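Local coordinates for protein peroxiredoxin 6 (Arenicola marina, PDB 2V2G) that probably reduces hydrogen peroxide and organic hydroperoxides to water and alcohols as a thiol-specific peroxidase of the Prx6 subfamily, at residues A[65-77]-A[96-108]. The protein carries 1 engineered substitution. Sequence-based numbering, arbitrary orientation.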
loop_
_atom_site.group_PDB
_atom_site.type_symbol
_atom_site.label_atom_id
_atom_site.label_comp_id
_atom_site.label_asym_id
_atom_site.label_seq_id
_atom_site.Cartn_x
_atom_site.Cartn_y
_atom_site.Cartn_z
ATOM N N LYS A 65 14.644 9.583 -5.298
ATOM C CA LYS A 65 14.118 10.933 -5.615
ATOM C C LYS A 65 12.662 11.019 -5.248
ATOM O O LYS A 65 11.863 10.192 -5.693
ATOM C CB LYS A 65 14.254 11.258 -7.106
ATOM C CG LYS A 65 15.685 11.401 -7.526
ATOM C CD LYS A 65 15.846 11.931 -8.967
ATOM C CE LYS A 65 17.269 11.876 -9.472
ATOM N NZ LYS A 65 17.330 12.476 -10.836
ATOM N N LEU A 66 12.285 12.082 -4.563
ATOM C CA LEU A 66 10.903 12.332 -4.231
ATOM C C LEU A 66 10.192 13.401 -5.069
ATOM O O LEU A 66 10.805 14.414 -5.422
ATOM C CB LEU A 66 10.854 12.826 -2.774
ATOM C CG LEU A 66 11.225 11.864 -1.660
ATOM C CD1 LEU A 66 11.771 12.645 -0.397
ATOM C CD2 LEU A 66 10.028 10.982 -1.366
ATOM N N ILE A 67 8.904 13.190 -5.312
ATOM C CA ILE A 67 8.074 14.159 -6.025
ATOM C C ILE A 67 6.604 14.050 -5.631
ATOM O O ILE A 67 6.085 12.974 -5.594
ATOM C CB ILE A 67 8.293 14.168 -7.595
ATOM C CG1 ILE A 67 7.561 15.307 -8.250
ATOM C CG2 ILE A 67 7.908 12.862 -8.247
ATOM C CD1 ILE A 67 8.222 15.737 -9.642
ATOM N N ALA A 68 6.039 15.205 -5.231
ATOM C CA ALA A 68 4.633 15.300 -4.810
ATOM C C ALA A 68 3.739 15.783 -5.957
ATOM O O ALA A 68 4.223 16.255 -6.963
ATOM C CB ALA A 68 4.524 16.174 -3.596
ATOM N N LEU A 69 2.419 15.663 -5.772
ATOM C CA LEU A 69 1.406 15.935 -6.790
ATOM C C LEU A 69 0.065 16.183 -6.174
ATOM O O LEU A 69 -0.386 15.422 -5.321
ATOM C CB LEU A 69 1.284 14.793 -7.739
ATOM C CG LEU A 69 0.340 15.020 -8.913
ATOM C CD1 LEU A 69 0.901 14.280 -10.122
ATOM C CD2 LEU A 69 -1.139 14.646 -8.580
ATOM N N SER A 70 -0.550 17.280 -6.555
ATOM C CA SER A 70 -1.994 17.439 -6.422
ATOM C C SER A 70 -2.556 18.194 -7.648
ATOM O O SER A 70 -1.821 18.667 -8.531
ATOM C CB SER A 70 -2.358 18.173 -5.126
ATOM O OG SER A 70 -2.256 19.617 -5.252
ATOM N N CYS A 71 -3.862 18.333 -7.696
ATOM C CA CYS A 71 -4.477 19.038 -8.850
ATOM C C CYS A 71 -4.481 20.567 -8.673
ATOM O O CYS A 71 -4.997 21.286 -9.496
ATOM C CB CYS A 71 -5.867 18.527 -9.229
ATOM S SG CYS A 71 -5.924 16.720 -9.532
ATOM N N ASP A 72 -3.890 21.055 -7.594
ATOM C CA ASP A 72 -3.811 22.504 -7.394
ATOM C C ASP A 72 -2.745 23.159 -8.290
ATOM O O ASP A 72 -1.912 22.478 -8.882
ATOM C CB ASP A 72 -3.487 22.791 -5.930
ATOM C CG ASP A 72 -4.602 22.338 -5.000
ATOM O OD1 ASP A 72 -5.673 23.005 -4.997
ATOM O OD2 ASP A 72 -4.404 21.291 -4.323
ATOM N N ASN A 73 -2.757 24.484 -8.348
ATOM C CA ASN A 73 -1.815 25.216 -9.158
ATOM C C ASN A 73 -0.470 25.460 -8.457
ATOM O O ASN A 73 -0.338 25.308 -7.234
ATOM C CB ASN A 73 -2.439 26.517 -9.741
ATOM C CG ASN A 73 -2.748 27.577 -8.684
ATOM O OD1 ASN A 73 -2.046 27.709 -7.692
ATOM N ND2 ASN A 73 -3.784 28.350 -8.917
ATOM N N VAL A 74 0.528 25.838 -9.230
ATOM C CA VAL A 74 1.888 26.005 -8.704
ATOM C C VAL A 74 1.990 27.136 -7.637
ATOM O O VAL A 74 2.711 27.008 -6.637
ATOM C CB VAL A 74 2.905 26.240 -9.860
ATOM C CG1 VAL A 74 4.327 26.577 -9.304
ATOM C CG2 VAL A 74 2.936 25.038 -10.784
ATOM N N ALA A 75 1.273 28.241 -7.849
ATOM C CA ALA A 75 1.251 29.354 -6.875
ATOM C C ALA A 75 0.753 28.912 -5.497
ATOM O O ALA A 75 1.373 29.207 -4.465
ATOM C CB ALA A 75 0.417 30.514 -7.445
ATOM N N ASP A 76 -0.325 28.127 -5.476
ATOM C CA ASP A 76 -0.814 27.528 -4.236
ATOM C C ASP A 76 0.196 26.541 -3.597
ATOM O O ASP A 76 0.402 26.506 -2.372
ATOM C CB ASP A 76 -2.131 26.803 -4.516
ATOM C CG ASP A 76 -3.314 27.732 -4.516
ATOM O OD1 ASP A 76 -3.120 28.935 -4.343
ATOM O OD2 ASP A 76 -4.441 27.248 -4.742
ATOM N N HIS A 77 0.859 25.746 -4.423
ATOM C CA HIS A 77 1.909 24.868 -3.915
ATOM C C HIS A 77 3.009 25.661 -3.243
ATOM O O HIS A 77 3.457 25.307 -2.161
ATOM C CB HIS A 77 2.531 24.055 -5.032
ATOM C CG HIS A 77 1.624 23.028 -5.626
ATOM N ND1 HIS A 77 1.857 22.450 -6.854
ATOM C CD2 HIS A 77 0.515 22.430 -5.132
ATOM C CE1 HIS A 77 0.928 21.529 -7.076
ATOM N NE2 HIS A 77 0.086 21.521 -6.065
ATOM N N TYR A 96 11.772 18.649 -2.170
ATOM C CA TYR A 96 11.200 17.956 -3.346
ATOM C C TYR A 96 10.218 18.871 -4.125
ATOM O O TYR A 96 9.582 19.761 -3.543
ATOM C CB TYR A 96 10.459 16.644 -2.962
ATOM C CG TYR A 96 9.446 16.823 -1.850
ATOM C CD1 TYR A 96 8.198 17.353 -2.102
ATOM C CD2 TYR A 96 9.781 16.540 -0.529
ATOM C CE1 TYR A 96 7.280 17.594 -1.057
ATOM C CE2 TYR A 96 8.845 16.747 0.518
ATOM C CZ TYR A 96 7.630 17.297 0.246
ATOM O OH TYR A 96 6.720 17.522 1.252
ATOM N N PRO A 97 10.076 18.618 -5.450
ATOM C CA PRO A 97 9.075 19.411 -6.220
ATOM C C PRO A 97 7.632 18.948 -5.969
ATOM O O PRO A 97 7.417 17.793 -5.514
ATOM C CB PRO A 97 9.432 19.111 -7.681
ATOM C CG PRO A 97 10.686 18.232 -7.668
ATOM C CD PRO A 97 10.779 17.637 -6.301
ATOM N N ILE A 98 6.666 19.819 -6.293
ATOM C CA ILE A 98 5.231 19.443 -6.262
ATOM C C ILE A 98 4.662 19.726 -7.648
ATOM O O ILE A 98 4.774 20.858 -8.143
ATOM C CB ILE A 98 4.425 20.231 -5.221
ATOM C CG1 ILE A 98 5.161 20.299 -3.864
ATOM C CG2 ILE A 98 3.032 19.576 -5.024
ATOM C CD1 ILE A 98 4.366 21.046 -2.723
ATOM N N ILE A 99 4.110 18.714 -8.288
ATOM C CA ILE A 99 3.500 18.779 -9.612
ATOM C C ILE A 99 2.096 19.367 -9.516
ATOM O O ILE A 99 1.357 19.031 -8.546
ATOM C CB ILE A 99 3.416 17.387 -10.207
ATOM C CG1 ILE A 99 4.806 16.844 -10.476
ATOM C CG2 ILE A 99 2.501 17.387 -11.512
ATOM C CD1 ILE A 99 4.790 15.297 -10.745
ATOM N N ALA A 100 1.731 20.210 -10.482
ATOM C CA ALA A 100 0.384 20.816 -10.575
ATOM C C ALA A 100 -0.421 20.121 -11.657
ATOM O O ALA A 100 -0.227 20.455 -12.803
ATOM C CB ALA A 100 0.480 22.304 -10.900
ATOM N N ASP A 101 -1.353 19.242 -11.301
ATOM C CA ASP A 101 -2.138 18.453 -12.281
ATOM C C ASP A 101 -3.540 19.063 -12.486
ATOM O O ASP A 101 -4.614 18.427 -12.287
ATOM C CB ASP A 101 -2.237 17.012 -11.783
ATOM C CG ASP A 101 -2.935 16.094 -12.773
ATOM O OD1 ASP A 101 -2.695 16.222 -14.033
ATOM O OD2 ASP A 101 -3.706 15.220 -12.298
ATOM N N GLU A 102 -3.564 20.317 -12.920
ATOM C CA GLU A 102 -4.834 21.049 -12.945
ATOM C C GLU A 102 -5.845 20.512 -13.940
ATOM O O GLU A 102 -7.042 20.715 -13.779
ATOM C CB GLU A 102 -4.569 22.529 -13.190
ATOM C CG GLU A 102 -3.626 23.202 -12.172
ATOM C CD GLU A 102 -3.324 24.617 -12.591
ATOM O OE1 GLU A 102 -4.274 25.454 -12.635
ATOM O OE2 GLU A 102 -2.150 24.880 -12.933
ATOM N N THR A 103 -5.367 19.875 -15.013
ATOM C CA THR A 103 -6.271 19.295 -16.013
ATOM C C THR A 103 -6.766 17.879 -15.594
ATOM O O THR A 103 -7.627 17.321 -16.287
ATOM C CB THR A 103 -5.631 19.132 -17.364
ATOM O OG1 THR A 103 -4.552 18.201 -17.307
ATOM C CG2 THR A 103 -5.217 20.516 -17.936
ATOM N N ARG A 104 -6.295 17.368 -14.481
ATOM C CA ARG A 104 -6.582 15.984 -14.041
ATOM C C ARG A 104 -6.105 14.862 -14.970
ATOM O O ARG A 104 -6.392 13.683 -14.711
ATOM C CB ARG A 104 -8.073 15.786 -13.705
ATOM C CG ARG A 104 -8.483 16.399 -12.389
ATOM C CD ARG A 104 -8.440 17.891 -12.311
ATOM N NE ARG A 104 -8.977 18.348 -11.008
ATOM C CZ ARG A 104 -8.943 19.582 -10.551
ATOM N NH1 ARG A 104 -8.433 20.570 -11.274
ATOM N NH2 ARG A 104 -9.426 19.827 -9.329
ATOM N N GLU A 105 -5.271 15.206 -15.959
ATOM C CA GLU A 105 -4.731 14.191 -16.856
ATOM C C GLU A 105 -4.048 13.050 -16.106
ATOM O O GLU A 105 -4.251 11.900 -16.407
ATOM C CB GLU A 105 -3.735 14.820 -17.828
ATOM C CG GLU A 105 -2.962 13.801 -18.695
ATOM C CD GLU A 105 -2.398 14.396 -19.994
ATOM O OE1 GLU A 105 -1.991 15.593 -20.003
ATOM O OE2 GLU A 105 -2.374 13.660 -21.012
ATOM N N LEU A 106 -3.190 13.371 -15.143
ATOM C CA LEU A 106 -2.440 12.357 -14.418
ATOM C C LEU A 106 -3.323 11.652 -13.397
ATOM O O LEU A 106 -3.200 10.450 -13.192
ATOM C CB LEU A 106 -1.201 12.944 -13.750
ATOM C CG LEU A 106 -0.053 13.267 -14.707
ATOM C CD1 LEU A 106 1.131 13.882 -13.863
ATOM C CD2 LEU A 106 0.400 11.975 -15.412
ATOM N N ALA A 107 -4.234 12.410 -12.786
ATOM C CA ALA A 107 -5.145 11.794 -11.785
ATOM C C ALA A 107 -5.878 10.646 -12.468
ATOM O O ALA A 107 -6.009 9.557 -11.903
ATOM C CB ALA A 107 -6.167 12.839 -11.273
ATOM N N VAL A 108 -6.367 10.869 -13.666
ATOM C CA VAL A 108 -7.071 9.850 -14.411
ATOM C C VAL A 108 -6.116 8.769 -14.937
ATOM O O VAL A 108 -6.364 7.587 -14.746
ATOM C CB VAL A 108 -7.876 10.477 -15.549
ATOM C CG1 VAL A 108 -8.440 9.401 -16.501
ATOM C CG2 VAL A 108 -8.985 11.378 -14.932
HETATM O O HOH W 1 -6.806 23.177 -9.921
HETATM O O HOH W 2 -0.039 26.325 -12.034
#
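Ile98 pushes its CG2 methyl squarely over one face of the His77 ring, 3.5 Å from the ring centroid and only 7° off its normal; Asn73 O lies over the opposite face, toward the rim. The imidazole is thus a flat plate slotted between a methyl and a carbonyl, and His77 NE2 donates, in the ring plane, to Ser70 OG at 3.1 Å, which fixes its rotation. Replacing His77 by an alanine is likely to open a gap against Ile98 CG2 and take from Ser70 OG its imidazole donor. Next to the ring, Ala100 CB fits the hollow between Asp72 O and Val74 CG2, 3.7 Å from the latter.

Strands 65-70 and 98-100 pair in parallel: Ala68 bonds through N to Pro97 O and through O to Ile99 N, and Ser70 reaches Ile99 O and Asp101 N in the same way. On the sheet face away from the histidine, Ile67 CD1 meets Ile99 CD1 at 3.6 Å, the two side chains crossing at about a right angle. Leu69, with CG anti to its own N (chi1 -175°), sets CD1 into the notch formed by the neighbouring methyls Ile99 CG2 and Leu106 CD1, 3.8 Å from each.

Past the strand ends, Cys71 is the bump: its CB sits 3.5 Å from Arg104 CZ, over the middle of the guanidinium, whose NE binds Pro124 O. Asp101 turns its carboxylate to the start of helix 105-109, taking Leu106 N and Ala107 N on separate oxygens.

Strand 64-70, helix 74-88 and strand 98-100 make a beta-alpha-beta crossover, here part of the thioredoxin-like fold of peroxiredoxins.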